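Local atomic coordinates of chitin binding protein (Tectaria macrodonta, PDB entry 6IF7), a protein that is possibly a copper-dependent lytic polysaccharide monooxygenase of family AA10, a chitin-binding fern protein with insecticidal activity. Residues 48-53 / 173-178; 93-98 / 149-154; 110-115 / 120-125; 125-130 / 160-165. One frame throughout, in Å; residues are numbered along the deposited sequence.

Contact 1: 48-53 / 173-178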
loop_
_atom_site.group_PDB
_atom_site.type_symbol
_atom_site.label_atom_id
_atom_site.label_comp_id
_atom_site.label_asym_id
_atom_site.label_seq_id
_atom_site.Cartn_x
_atom_site.Cartn_y
_atom_site.Cartn_z
ATOM N N PRO A 48 7.666 13.245 -4.497
ATOM C CA PRO A 48 9.119 13.477 -4.727
ATOM C C PRO A 48 9.781 14.310 -3.641
ATOM O O PRO A 48 10.977 14.267 -3.453
ATOM C CB PRO A 48 9.161 14.244 -6.062
ATOM C CG PRO A 48 7.801 14.144 -6.650
ATOM C CD PRO A 48 6.842 13.925 -5.519
ATOM N N ASN A 49 8.935 14.998 -2.907
ATOM C CA ASN A 49 9.275 15.952 -1.930
ATOM C C ASN A 49 9.215 15.513 -0.455
ATOM O O ASN A 49 9.516 16.319 0.403
ATOM C CB ASN A 49 8.238 17.073 -2.121
ATOM C CG ASN A 49 8.744 18.379 -1.664
ATOM O OD1 ASN A 49 9.962 18.539 -1.502
ATOM N ND2 ASN A 49 7.836 19.335 -1.436
ATOM N N ALA A 50 8.839 14.272 -0.142
ATOM C CA ALA A 50 8.335 13.958 1.221
ATOM C C ALA A 50 9.229 14.391 2.367
ATOM O O ALA A 50 8.794 15.118 3.249
ATOM C CB ALA A 50 8.030 12.482 1.371
ATOM N N ALA A 51 10.467 13.916 2.354
ATOM C CA ALA A 51 11.411 14.155 3.439
ATOM C C ALA A 51 10.806 13.721 4.779
ATOM O O ALA A 51 10.959 14.405 5.781
ATOM C CB ALA A 51 11.846 15.637 3.463
ATOM N N GLY A 52 10.117 12.573 4.789
ATOM C CA GLY A 52 9.565 12.007 6.012
ATOM C C GLY A 52 8.302 12.650 6.562
ATOM O O GLY A 52 7.799 12.223 7.601
ATOM N N ARG A 53 7.758 13.641 5.859
ATOM C CA ARG A 53 6.646 14.453 6.355
ATOM C C ARG A 53 5.308 13.923 5.831
ATOM O O ARG A 53 4.507 14.653 5.257
ATOM C CB ARG A 53 6.845 15.917 5.942
ATOM C CG ARG A 53 8.154 16.520 6.439
ATOM C CD ARG A 53 8.389 17.891 5.840
ATOM N NE ARG A 53 8.627 17.793 4.402
ATOM C CZ ARG A 53 8.244 18.684 3.491
ATOM N NH1 ARG A 53 7.555 19.769 3.836
ATOM N NH2 ARG A 53 8.527 18.472 2.203
ATOM N N ALA A 173 9.494 9.649 -1.379
ATOM C CA ALA A 173 8.866 8.511 -0.751
ATOM C C ALA A 173 7.743 7.951 -1.644
ATOM O O ALA A 173 7.158 8.680 -2.455
ATOM C CB ALA A 173 8.316 8.933 0.595
ATOM N N PHE A 174 7.475 6.649 -1.487
ATOM C CA PHE A 174 6.429 5.925 -2.185
ATOM C C PHE A 174 5.430 5.392 -1.149
ATOM O O PHE A 174 5.797 5.080 -0.014
ATOM C CB PHE A 174 7.025 4.773 -3.005
ATOM C CG PHE A 174 7.960 5.239 -4.095
ATOM C CD1 PHE A 174 9.281 5.606 -3.798
ATOM C CD2 PHE A 174 7.518 5.344 -5.413
ATOM C CE1 PHE A 174 10.137 6.068 -4.802
ATOM C CE2 PHE A 174 8.377 5.788 -6.420
ATOM C CZ PHE A 174 9.674 6.157 -6.115
ATOM N N TYR A 175 4.172 5.284 -1.553
ATOM C CA TYR A 175 3.073 4.936 -0.649
ATOM C C TYR A 175 2.229 3.844 -1.264
ATOM O O TYR A 175 1.849 3.932 -2.431
ATOM C CB TYR A 175 2.236 6.179 -0.374
ATOM C CG TYR A 175 3.068 7.323 0.208
ATOM C CD1 TYR A 175 3.241 7.449 1.587
ATOM C CD2 TYR A 175 3.698 8.243 -0.621
ATOM C CE1 TYR A 175 4.013 8.472 2.121
ATOM C CE2 TYR A 175 4.476 9.275 -0.104
ATOM C CZ TYR A 175 4.624 9.394 1.264
ATOM O OH TYR A 175 5.389 10.411 1.793
ATOM N N SER A 176 1.959 2.808 -0.468
ATOM C CA SER A 176 1.243 1.610 -0.904
ATOM C C SER A 176 0.128 1.202 0.080
ATOM O O SER A 176 0.386 1.043 1.277
ATOM C CB SER A 176 2.259 0.477 -1.024
ATOM O OG SER A 176 1.629 -0.747 -1.312
ATOM N N CYS A 177 -1.092 1.019 -0.425
ATOM C CA CYS A 177 -2.213 0.407 0.337
ATOM C C CYS A 177 -2.439 -1.012 -0.156
ATOM O O CYS A 177 -2.598 -1.194 -1.364
ATOM C CB CYS A 177 -3.528 1.154 0.121
ATOM S SG CYS A 177 -3.614 2.709 1.006
ATOM N N SER A 178 -2.505 -1.971 0.772
ATOM C CA SER A 178 -2.832 -3.369 0.452
ATOM C C SER A 178 -4.007 -3.844 1.328
ATOM O O SER A 178 -3.976 -3.759 2.552
ATOM C CB SER A 178 -1.618 -4.295 0.616
ATOM O OG SER A 178 -0.523 -3.891 -0.220
#
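The carbonyl oxygen of A50, whose methyl group meets Y175 and A173, is gripped by two donors of a single residue. R53 N closes a type I' turn onto A50 O at 3.2 Å, while R53 NE reaches the same oxygen at 2.9 Å from the opposite face of the carbonyl plane. The guanidinium also sends R53 NH2 to N49 O, at 3.0 Å and in its own plane, so that one side chain clasps two successive carbonyls of residues 48-53. These form the loop between strand 46-47 and helix 54-57, with R53 at the N-cap position.

With the turn held in this way, A50 points its methyl at strand 173-182. A50 CB sits 3.6 Å from A173 CB and 3.4 Å from Y175 OH. Y175 has CG anti to its carbonyl carbon (chi1 -57°), which tips the ring back toward the start of the strand and brings to the A50 methyl a hydroxyl that is hydrogen-bonded to H54 ND1. Next to these residues F174 packs edge-to-face on H1, a copper ligand.

Polar bonds shape the turn from within, and the meeting with the strand rests on small apolar groups and a tyrosine hydroxyl that has a histidine as its polar partner.

Contact 2: 93-98 / 149-154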
loop_
_atom_site.group_PDB
_atom_site.type_symbol
_atom_site.label_atom_id
_atom_site.label_comp_id
_atom_site.label_asym_id
_atom_site.label_seq_id
_atom_site.Cartn_x
_atom_site.Cartn_y
_atom_site.Cartn_z
ATOM N N PHE A 93 5.049 -14.786 7.232
ATOM C CA PHE A 93 4.446 -14.345 5.978
ATOM C C PHE A 93 5.520 -13.778 5.053
ATOM O O PHE A 93 6.321 -12.958 5.507
ATOM C CB PHE A 93 3.376 -13.329 6.175
ATOM C CG PHE A 93 2.598 -13.070 4.930
ATOM C CD1 PHE A 93 1.583 -13.930 4.549
ATOM C CD2 PHE A 93 2.918 -11.988 4.097
ATOM C CE1 PHE A 93 0.854 -13.683 3.392
ATOM C CE2 PHE A 93 2.193 -11.745 2.932
ATOM C CZ PHE A 93 1.164 -12.596 2.584
ATOM N N PRO A 94 5.567 -14.245 3.773
ATOM C CA PRO A 94 6.568 -13.756 2.811
ATOM C C PRO A 94 6.181 -12.402 2.205
ATOM O O PRO A 94 5.612 -12.344 1.101
ATOM C CB PRO A 94 6.634 -14.878 1.757
ATOM C CG PRO A 94 5.310 -15.538 1.816
ATOM C CD PRO A 94 4.731 -15.324 3.191
ATOM N N PHE A 95 6.463 -11.327 2.945
ATOM C CA PHE A 95 6.209 -9.978 2.442
ATOM C C PHE A 95 7.161 -9.668 1.277
ATOM O O PHE A 95 8.393 -9.911 1.366
ATOM C CB PHE A 95 6.348 -8.884 3.505
ATOM C CG PHE A 95 5.416 -9.026 4.676
ATOM C CD1 PHE A 95 4.092 -8.606 4.591
ATOM C CD2 PHE A 95 5.876 -9.564 5.891
ATOM C CE1 PHE A 95 3.232 -8.721 5.676
ATOM C CE2 PHE A 95 5.027 -9.679 6.977
ATOM C CZ PHE A 95 3.710 -9.261 6.865
ATOM N N ARG A 96 6.583 -9.121 0.196
ATOM C CA ARG A 96 7.357 -8.745 -0.998
ATOM C C ARG A 96 6.942 -7.372 -1.468
ATOM O O ARG A 96 5.759 -7.088 -1.517
ATOM C CB ARG A 96 7.136 -9.743 -2.126
ATOM C CG ARG A 96 7.430 -11.191 -1.766
ATOM C CD ARG A 96 8.913 -11.464 -1.671
ATOM N NE ARG A 96 9.163 -12.876 -1.349
ATOM C CZ ARG A 96 9.401 -13.390 -0.128
ATOM N NH1 ARG A 96 9.456 -12.636 0.983
ATOM N NH2 ARG A 96 9.617 -14.697 -0.018
ATOM N N TYR A 97 7.932 -6.532 -1.796
ATOM C CA TYR A 97 7.733 -5.203 -2.404
ATOM C C TYR A 97 8.468 -5.241 -3.728
ATOM O O TYR A 97 9.716 -5.322 -3.759
ATOM C CB TYR A 97 8.319 -4.089 -1.514
ATOM C CG TYR A 97 7.945 -2.673 -1.941
ATOM C CD1 TYR A 97 8.522 -2.055 -3.053
ATOM C CD2 TYR A 97 7.007 -1.951 -1.219
ATOM C CE1 TYR A 97 8.152 -0.783 -3.427
ATOM C CE2 TYR A 97 6.646 -0.677 -1.583
ATOM C CZ TYR A 97 7.210 -0.103 -2.682
ATOM O OH TYR A 97 6.809 1.180 -2.984
ATOM N N ILE A 98 7.703 -5.184 -4.815
ATOM C CA ILE A 98 8.281 -5.249 -6.164
ATOM C C ILE A 98 8.839 -3.872 -6.524
ATOM O O ILE A 98 8.147 -2.838 -6.404
ATOM C CB ILE A 98 7.310 -5.787 -7.262
ATOM C CG1 ILE A 98 8.018 -5.831 -8.642
ATOM C CG2 ILE A 98 6.035 -4.957 -7.387
ATOM C CD1 ILE A 98 7.283 -6.644 -9.694
ATOM N N GLY A 149 8.712 -10.012 9.184
ATOM C CA GLY A 149 8.179 -9.420 10.387
ATOM C C GLY A 149 7.074 -10.262 10.953
ATOM O O GLY A 149 6.585 -11.186 10.300
ATOM N N THR A 150 6.690 -9.930 12.176
ATOM C CA THR A 150 5.584 -10.565 12.856
ATOM C C THR A 150 4.352 -9.684 12.646
ATOM O O THR A 150 4.385 -8.469 12.911
ATOM C CB THR A 150 5.904 -10.782 14.345
ATOM O OG1 THR A 150 7.011 -11.678 14.461
ATOM C CG2 THR A 150 4.701 -11.400 15.096
ATOM N N THR A 151 3.284 -10.293 12.131
ATOM C CA THR A 151 1.996 -9.628 12.024
ATOM C C THR A 151 1.415 -9.433 13.412
ATOM O O THR A 151 1.607 -10.289 14.287
ATOM C CB THR A 151 1.006 -10.460 11.202
ATOM O OG1 THR A 151 0.874 -11.770 11.775
ATOM C CG2 THR A 151 1.515 -10.555 9.766
ATOM N N PRO A 152 0.706 -8.314 13.634
ATOM C CA PRO A 152 0.092 -8.148 14.957
ATOM C C PRO A 152 -1.000 -9.213 15.222
ATOM O O PRO A 152 -1.651 -9.708 14.270
ATOM C CB PRO A 152 -0.472 -6.713 14.908
ATOM C CG PRO A 152 0.147 -6.082 13.704
ATOM C CD PRO A 152 0.348 -7.198 12.736
ATOM N N SER A 153 -1.170 -9.577 16.495
ATOM C CA SER A 153 -1.763 -10.879 16.841
ATOM C C SER A 153 -3.228 -10.952 17.244
ATOM O O SER A 153 -3.782 -12.059 17.256
ATOM C CB SER A 153 -0.913 -11.613 17.895
ATOM O OG SER A 153 -0.737 -10.799 19.019
ATOM N N GLY A 154 -3.897 -9.853 17.532
ATOM C CA GLY A 154 -5.312 -10.006 17.935
ATOM C C GLY A 154 -6.290 -9.574 16.875
ATOM O O GLY A 154 -7.268 -8.928 17.183
HETATM O O HOH W 1 7.619 -12.490 7.895
HETATM O O HOH W 2 4.606 -12.834 9.359
#
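A water-mediated continuation of an antiparallel strand pair brings F95 against G149 and T151. F95 is backbone-bonded to I147 in the sheet of strands 95-99 and 144-147; one step further out, F93 and G149 face each other in the same register, but with two waters between them. Water 1 accepts from G149 N at 3.0 Å and lies 2.8 Å from F93 O. Water 2 accepts from F93 N at 2.9 Å and lies 2.7 Å from G149 O. The pair thus keeps the pattern of a hydrogen-bonded pair after the strands have moved too far apart for direct bonds, just where P94 centres an inverse gamma turn.

Beside these waters lies the ring of F95, met at its edge by a methyl and a carbonyl oxygen: T151 CG2 stands 3.9 Å from F95 CZ, and G149 O lies in the ring plane, 4.0 Å from F95 CE2. One ring face is taken by F93, offset toward the rim, and F109 meets the same ring edge-to-face. T151 places OG1 between its backbone N and carbonyl carbon (chi1 56°), the crowded position, which sends the hydroxyl to P87 O and A90 N and leaves the methyl branch for the phenylalanine.

Threonine is therefore used as a two-sided residue, its oxygen fastening the loop to residues 87-90 and its methyl closing on an aromatic edge. Beside it, the parting strands keep water within bonding distance of the N and O of both F93 and G149, the N-H bonds being the firm ones.

Contact 3: 110-115 / 120-125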
loop_
_atom_site.group_PDB
_atom_site.type_symbol
_atom_site.label_atom_id
_atom_site.label_comp_id
_atom_site.label_asym_id
_atom_site.label_seq_id
_atom_site.Cartn_x
_atom_site.Cartn_y
_atom_site.Cartn_z
ATOM N N TYR A 110 2.522 -0.269 8.388
ATOM C CA TYR A 110 1.462 0.010 9.347
ATOM C C TYR A 110 0.287 -0.873 9.024
ATOM O O TYR A 110 0.050 -1.183 7.851
ATOM C CB TYR A 110 1.013 1.470 9.257
ATOM C CG TYR A 110 2.116 2.456 9.608
ATOM C CD1 TYR A 110 3.056 2.856 8.635
ATOM C CD2 TYR A 110 2.248 2.976 10.913
ATOM C CE1 TYR A 110 4.071 3.750 8.944
ATOM C CE2 TYR A 110 3.260 3.882 11.222
ATOM C CZ TYR A 110 4.171 4.265 10.232
ATOM O OH TYR A 110 5.184 5.155 10.493
ATOM N N VAL A 111 -0.450 -1.263 10.060
ATOM C CA VAL A 111 -1.756 -1.905 9.901
ATOM C C VAL A 111 -2.869 -1.040 10.503
ATOM O O VAL A 111 -2.652 -0.282 11.464
ATOM C CB VAL A 111 -1.785 -3.318 10.545
ATOM C CG1 VAL A 111 -1.948 -3.251 12.064
ATOM C CG2 VAL A 111 -2.884 -4.159 9.919
ATOM N N THR A 112 -4.064 -1.188 9.936
ATOM C CA THR A 112 -5.271 -0.563 10.464
ATOM C C THR A 112 -5.591 -1.071 11.877
ATOM O O THR A 112 -5.399 -2.251 12.183
ATOM C CB THR A 112 -6.493 -0.829 9.558
ATOM O OG1 THR A 112 -6.488 -2.205 9.139
ATOM C CG2 THR A 112 -6.457 0.053 8.336
ATOM N N ARG A 113 -6.078 -0.164 12.718
ATOM C CA ARG A 113 -6.499 -0.493 14.083
ATOM C C ARG A 113 -7.781 -1.357 14.099
ATOM O O ARG A 113 -8.538 -1.414 13.123
ATOM C CB ARG A 113 -6.815 0.786 14.851
ATOM C CG ARG A 113 -5.660 1.723 15.117
ATOM C CD ARG A 113 -6.225 3.128 15.300
ATOM N NE ARG A 113 -5.228 4.153 15.597
ATOM C CZ ARG A 113 -4.614 4.317 16.770
ATOM N NH1 ARG A 113 -4.869 3.516 17.800
ATOM N NH2 ARG A 113 -3.714 5.286 16.920
ATOM N N GLU A 114 -8.043 -1.995 15.239
ATOM C CA GLU A 114 -9.269 -2.783 15.402
ATOM C C GLU A 114 -10.465 -1.881 15.187
ATOM O O GLU A 114 -10.426 -0.698 15.537
ATOM C CB GLU A 114 -9.325 -3.439 16.785
ATOM C CG GLU A 114 -8.277 -4.546 17.001
ATOM C CD GLU A 114 -8.414 -5.737 16.055
ATOM O OE1 GLU A 114 -7.907 -5.706 14.909
ATOM O OE2 GLU A 114 -9.021 -6.735 16.463
ATOM N N GLY A 115 -11.503 -2.412 14.548
ATOM C CA GLY A 115 -12.678 -1.609 14.244
ATOM C C GLY A 115 -12.540 -0.683 13.049
ATOM O O GLY A 115 -13.356 0.208 12.862
ATOM N N VAL A 120 -15.423 3.236 5.118
ATOM C CA VAL A 120 -15.054 4.619 5.440
ATOM C C VAL A 120 -13.686 4.942 4.836
ATOM O O VAL A 120 -12.769 4.150 5.015
ATOM C CB VAL A 120 -15.007 4.830 6.971
ATOM C CG1 VAL A 120 -14.672 6.278 7.323
ATOM C CG2 VAL A 120 -16.327 4.415 7.628
ATOM N N PRO A 121 -13.536 6.115 4.148
ATOM C CA PRO A 121 -12.219 6.572 3.673
ATOM C C PRO A 121 -11.131 6.514 4.751
ATOM O O PRO A 121 -11.408 6.759 5.932
ATOM C CB PRO A 121 -12.480 8.026 3.228
ATOM C CG PRO A 121 -13.921 8.054 2.844
ATOM C CD PRO A 121 -14.594 7.104 3.803
ATOM N N LEU A 122 -9.916 6.149 4.340
ATOM C CA LEU A 122 -8.820 5.915 5.263
ATOM C C LEU A 122 -8.227 7.234 5.736
ATOM O O LEU A 122 -7.849 8.083 4.918
ATOM C CB LEU A 122 -7.724 5.082 4.600
ATOM C CG LEU A 122 -6.648 4.507 5.534
ATOM C CD1 LEU A 122 -7.202 3.425 6.456
ATOM C CD2 LEU A 122 -5.488 3.955 4.701
ATOM N N LYS A 123 -8.131 7.360 7.058
ATOM C CA LYS A 123 -7.668 8.559 7.754
ATOM C C LYS A 123 -6.438 8.128 8.522
ATOM O O LYS A 123 -6.252 6.948 8.737
ATOM C CB LYS A 123 -8.760 9.060 8.709
ATOM C CG LYS A 123 -10.088 9.354 8.010
ATOM C CD LYS A 123 -11.285 9.342 8.954
ATOM C CE LYS A 123 -11.747 7.925 9.339
ATOM N NZ LYS A 123 -13.092 8.009 9.983
ATOM N N TRP A 124 -5.577 9.053 8.915
ATOM C CA TRP A 124 -4.361 8.678 9.643
ATOM C C TRP A 124 -4.669 7.940 10.949
ATOM O O TRP A 124 -3.994 6.983 11.301
ATOM C CB TRP A 124 -3.464 9.898 9.887
ATOM C CG TRP A 124 -2.673 10.244 8.679
ATOM C CD1 TRP A 124 -2.921 11.263 7.785
ATOM C CD2 TRP A 124 -1.525 9.544 8.182
ATOM N NE1 TRP A 124 -1.980 11.242 6.772
ATOM C CE2 TRP A 124 -1.107 10.204 7.004
ATOM C CE3 TRP A 124 -0.790 8.427 8.635
ATOM C CZ2 TRP A 124 0.004 9.775 6.262
ATOM C CZ3 TRP A 124 0.316 8.010 7.916
ATOM C CH2 TRP A 124 0.703 8.672 6.737
ATOM N N ALA A 125 -5.704 8.392 11.640
ATOM C CA ALA A 125 -6.170 7.798 12.897
ATOM C C ALA A 125 -6.748 6.372 12.751
ATOM O O ALA A 125 -6.869 5.669 13.754
ATOM C CB ALA A 125 -7.200 8.718 13.544
#
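The two backbones run without direct pairing, their nearest CA atoms, those of R113 and A125, being 8.4 Å apart, so side chains make the connection. R113 carries its polar end across: CG is anti to the carbonyl carbon (chi1 -66°) and the chain stays extended from CG to NE, which brings R113 NE to 2.9 Å from A125 O. That oxygen approaches obliquely to the guanidinium. NE has a weak hydrogen bond to L127 O as well, and NH1 forms a long, weak ion pair with E128, so the arginine head lies along a run of the loop with acceptors close by. Cutting R113 back to alanine is likely to leave the carbonyls of A125 and L127 without this nearby positive group and the loop less firmly drawn to the end of strand 105-111.

This loop joins strands 105-111 and 133-136, antiparallel neighbours in one sheet of the immunoglobulin-like (fibronectin III-like) beta sandwich of AA10 enzymes, and Y110 on the first of them belongs to the glycan pocket. Where strand 105-111 ends, T112 and L122 meet at an angle, the methyl CG2 of T112 resting 3.9 Å from L122 CD1. The other branch of T112, its hydroxyl, turns to H159 ND1 and L160 N. L122 in turn rests on L160, carrying the apolar contact on toward strand 159-167.

Contact 4: 125-130 / 160-165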
loop_
_atom_site.group_PDB
_atom_site.type_symbol
_atom_site.label_atom_id
_atom_site.label_comp_id
_atom_site.label_asym_id
_atom_site.label_seq_id
_atom_site.Cartn_x
_atom_site.Cartn_y
_atom_site.Cartn_z
ATOM N N ALA A 125 -5.704 8.392 11.640
ATOM C CA ALA A 125 -6.170 7.798 12.897
ATOM C C ALA A 125 -6.748 6.372 12.751
ATOM O O ALA A 125 -6.869 5.669 13.754
ATOM C CB ALA A 125 -7.200 8.718 13.544
ATOM N N ASP A 126 -7.101 5.948 11.534
ATOM C CA ASP A 126 -7.441 4.524 11.262
ATOM C C ASP A 126 -6.249 3.557 11.364
ATOM O O ASP A 126 -6.442 2.376 11.604
ATOM C CB ASP A 126 -8.142 4.367 9.899
ATOM C CG ASP A 126 -9.427 5.200 9.800
ATOM O OD1 ASP A 126 -10.196 5.215 10.764
ATOM O OD2 ASP A 126 -9.661 5.859 8.775
ATOM N N LEU A 127 -5.020 4.055 11.210
ATOM C CA LEU A 127 -3.807 3.201 11.335
ATOM C C LEU A 127 -3.266 3.157 12.740
ATOM O O LEU A 127 -3.402 4.116 13.463
ATOM C CB LEU A 127 -2.691 3.715 10.445
ATOM C CG LEU A 127 -2.947 3.706 8.943
ATOM C CD1 LEU A 127 -1.771 4.402 8.285
ATOM C CD2 LEU A 127 -3.131 2.310 8.391
ATOM N N GLU A 128 -2.608 2.060 13.106
ATOM C CA GLU A 128 -1.831 2.033 14.342
ATOM C C GLU A 128 -0.773 3.152 14.333
ATOM O O GLU A 128 -0.278 3.518 13.269
ATOM C CB GLU A 128 -1.143 0.674 14.544
ATOM C CG GLU A 128 -2.052 -0.521 14.817
ATOM C CD GLU A 128 -2.883 -0.410 16.096
ATOM O OE1 GLU A 128 -3.048 0.682 16.675
ATOM O OE2 GLU A 128 -3.412 -1.436 16.533
ATOM N N GLU A 129 -0.425 3.681 15.505
ATOM C CA GLU A 129 0.547 4.782 15.598
ATOM C C GLU A 129 1.919 4.331 15.210
ATOM O O GLU A 129 2.640 5.077 14.585
ATOM C CB GLU A 129 0.637 5.391 17.003
ATOM C CG GLU A 129 -0.684 5.953 17.489
ATOM C CD GLU A 129 -0.543 7.076 18.496
ATOM O OE1 GLU A 129 -0.823 6.841 19.703
ATOM O OE2 GLU A 129 -0.158 8.188 18.067
ATOM N N LEU A 130 2.263 3.104 15.561
ATOM C CA LEU A 130 3.594 2.579 15.319
ATOM C C LEU A 130 3.617 1.515 14.244
ATOM O O LEU A 130 2.687 0.719 14.144
ATOM C CB LEU A 130 4.136 1.963 16.611
ATOM C CG LEU A 130 4.320 2.908 17.805
ATOM C CD1 LEU A 130 5.233 2.223 18.787
ATOM C CD2 LEU A 130 4.906 4.252 17.417
ATOM N N LEU A 160 -6.200 -3.220 6.361
ATOM C CA LEU A 160 -5.330 -2.677 5.357
ATOM C C LEU A 160 -3.930 -2.557 5.935
ATOM O O LEU A 160 -3.748 -2.221 7.114
ATOM C CB LEU A 160 -5.906 -1.335 4.874
ATOM C CG LEU A 160 -5.129 -0.528 3.844
ATOM C CD1 LEU A 160 -6.094 0.185 2.923
ATOM C CD2 LEU A 160 -4.186 0.489 4.488
ATOM N N ILE A 161 -2.950 -2.839 5.083
ATOM C CA ILE A 161 -1.567 -2.591 5.377
ATOM C C ILE A 161 -1.084 -1.421 4.510
ATOM O O ILE A 161 -1.242 -1.428 3.281
ATOM C CB ILE A 161 -0.757 -3.861 5.168
ATOM C CG1 ILE A 161 -1.181 -4.866 6.250
ATOM C CG2 ILE A 161 0.733 -3.570 5.217
ATOM C CD1 ILE A 161 -0.599 -6.234 6.083
ATOM N N TYR A 162 -0.533 -0.417 5.188
ATOM C CA TYR A 162 0.009 0.777 4.575
ATOM C C TYR A 162 1.531 0.711 4.690
ATOM O O TYR A 162 2.090 0.568 5.794
ATOM C CB TYR A 162 -0.509 2.012 5.280
ATOM C CG TYR A 162 -0.368 3.322 4.518
ATOM C CD1 TYR A 162 -0.956 3.494 3.265
ATOM C CD2 TYR A 162 0.289 4.409 5.083
ATOM C CE1 TYR A 162 -0.864 4.706 2.578
ATOM C CE2 TYR A 162 0.375 5.628 4.420
ATOM C CZ TYR A 162 -0.189 5.780 3.167
ATOM O OH TYR A 162 -0.089 7.000 2.519
ATOM N N VAL A 163 2.187 0.770 3.537
ATOM C CA VAL A 163 3.640 0.724 3.467
ATOM C C VAL A 163 4.141 2.045 2.910
ATOM O O VAL A 163 3.707 2.494 1.833
ATOM C CB VAL A 163 4.126 -0.497 2.664
ATOM C CG1 VAL A 163 5.648 -0.590 2.647
ATOM C CG2 VAL A 163 3.545 -1.747 3.298
ATOM N N ILE A 164 5.036 2.670 3.679
ATOM C CA ILE A 164 5.724 3.880 3.283
ATOM C C ILE A 164 7.193 3.526 3.007
ATOM O O ILE A 164 7.884 3.010 3.890
ATOM C CB ILE A 164 5.651 4.947 4.407
ATOM C CG1 ILE A 164 4.205 5.240 4.778
ATOM C CG2 ILE A 164 6.362 6.221 3.975
ATOM C CD1 ILE A 164 4.026 5.997 6.084
ATOM N N TRP A 165 7.667 3.800 1.794
ATOM C CA TRP A 165 9.078 3.575 1.401
ATOM C C TRP A 165 9.768 4.931 1.311
ATOM O O TRP A 165 9.591 5.650 0.323
ATOM C CB TRP A 165 9.127 2.842 0.049
ATOM C CG TRP A 165 10.497 2.441 -0.480
ATOM C CD1 TRP A 165 11.638 2.255 0.240
ATOM C CD2 TRP A 165 10.823 2.092 -1.843
ATOM N NE1 TRP A 165 12.665 1.856 -0.593
ATOM C CE2 TRP A 165 12.184 1.742 -1.873
ATOM C CE3 TRP A 165 10.090 2.074 -3.049
ATOM C CZ2 TRP A 165 12.843 1.354 -3.060
ATOM C CZ3 TRP A 165 10.742 1.704 -4.222
ATOM C CH2 TRP A 165 12.105 1.339 -4.220
#
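Apolar contacts account for the whole meeting of L127 with L160 and Y162. The leucine points its side chain at strand 159-167 with CG anti to the carbonyl carbon (chi1 -63°), and both methyls rest against Y162 CB from the same side, CD1 reaching on to the ring. L127 CD1 lies 3.8 Å from Y162 CD2. Y162 CB is 4.1 Å from L127 CD2. The two side chains cross at about a right angle. A looser touch, 4.4 Å between L127 CD2 and L160 CD2, brings in the second strand residue.

Strand 159-167 is flanked by strands 105-111 and 173-182 in the mixed sheet, and L127 lies over the face from which L160 and Y162 both project. Y175 and C177 of strand 173-182 also touch the tyrosine on this side.

Polar bonds are arranged around this apolar group. Y162 OH is hydrogen-bonded to L63 O, which provides for the far end of a buried ring whose near end meets the leucine. Backbone bonds of D126 with R113 and of E128 with V111 anchor the residues before and after L127, while Y162 is bonded in the same way to Y110.

Followed from the N terminus, the chain opens contact 1 at residues 48-53 and closes it only at strand 173-182, so the other three contacts nest inside that long loop. Residues 93-98 open contact 2. Contact 3 is the short loop within it, begun at 110-115 and closed by 120-125. A125 then serves both contact 3 and contact 4, which follow in series. Contact 2 closes at 149-154 while contact 4 is still open; these two cross. Contact 4 closes on strand 159-167, which pairs with 105-111 and 173-182 and so joins contacts 1, 3 and 4 in one sheet. Y97 touches F174 and W165, linking the sheet of contact 2 to it.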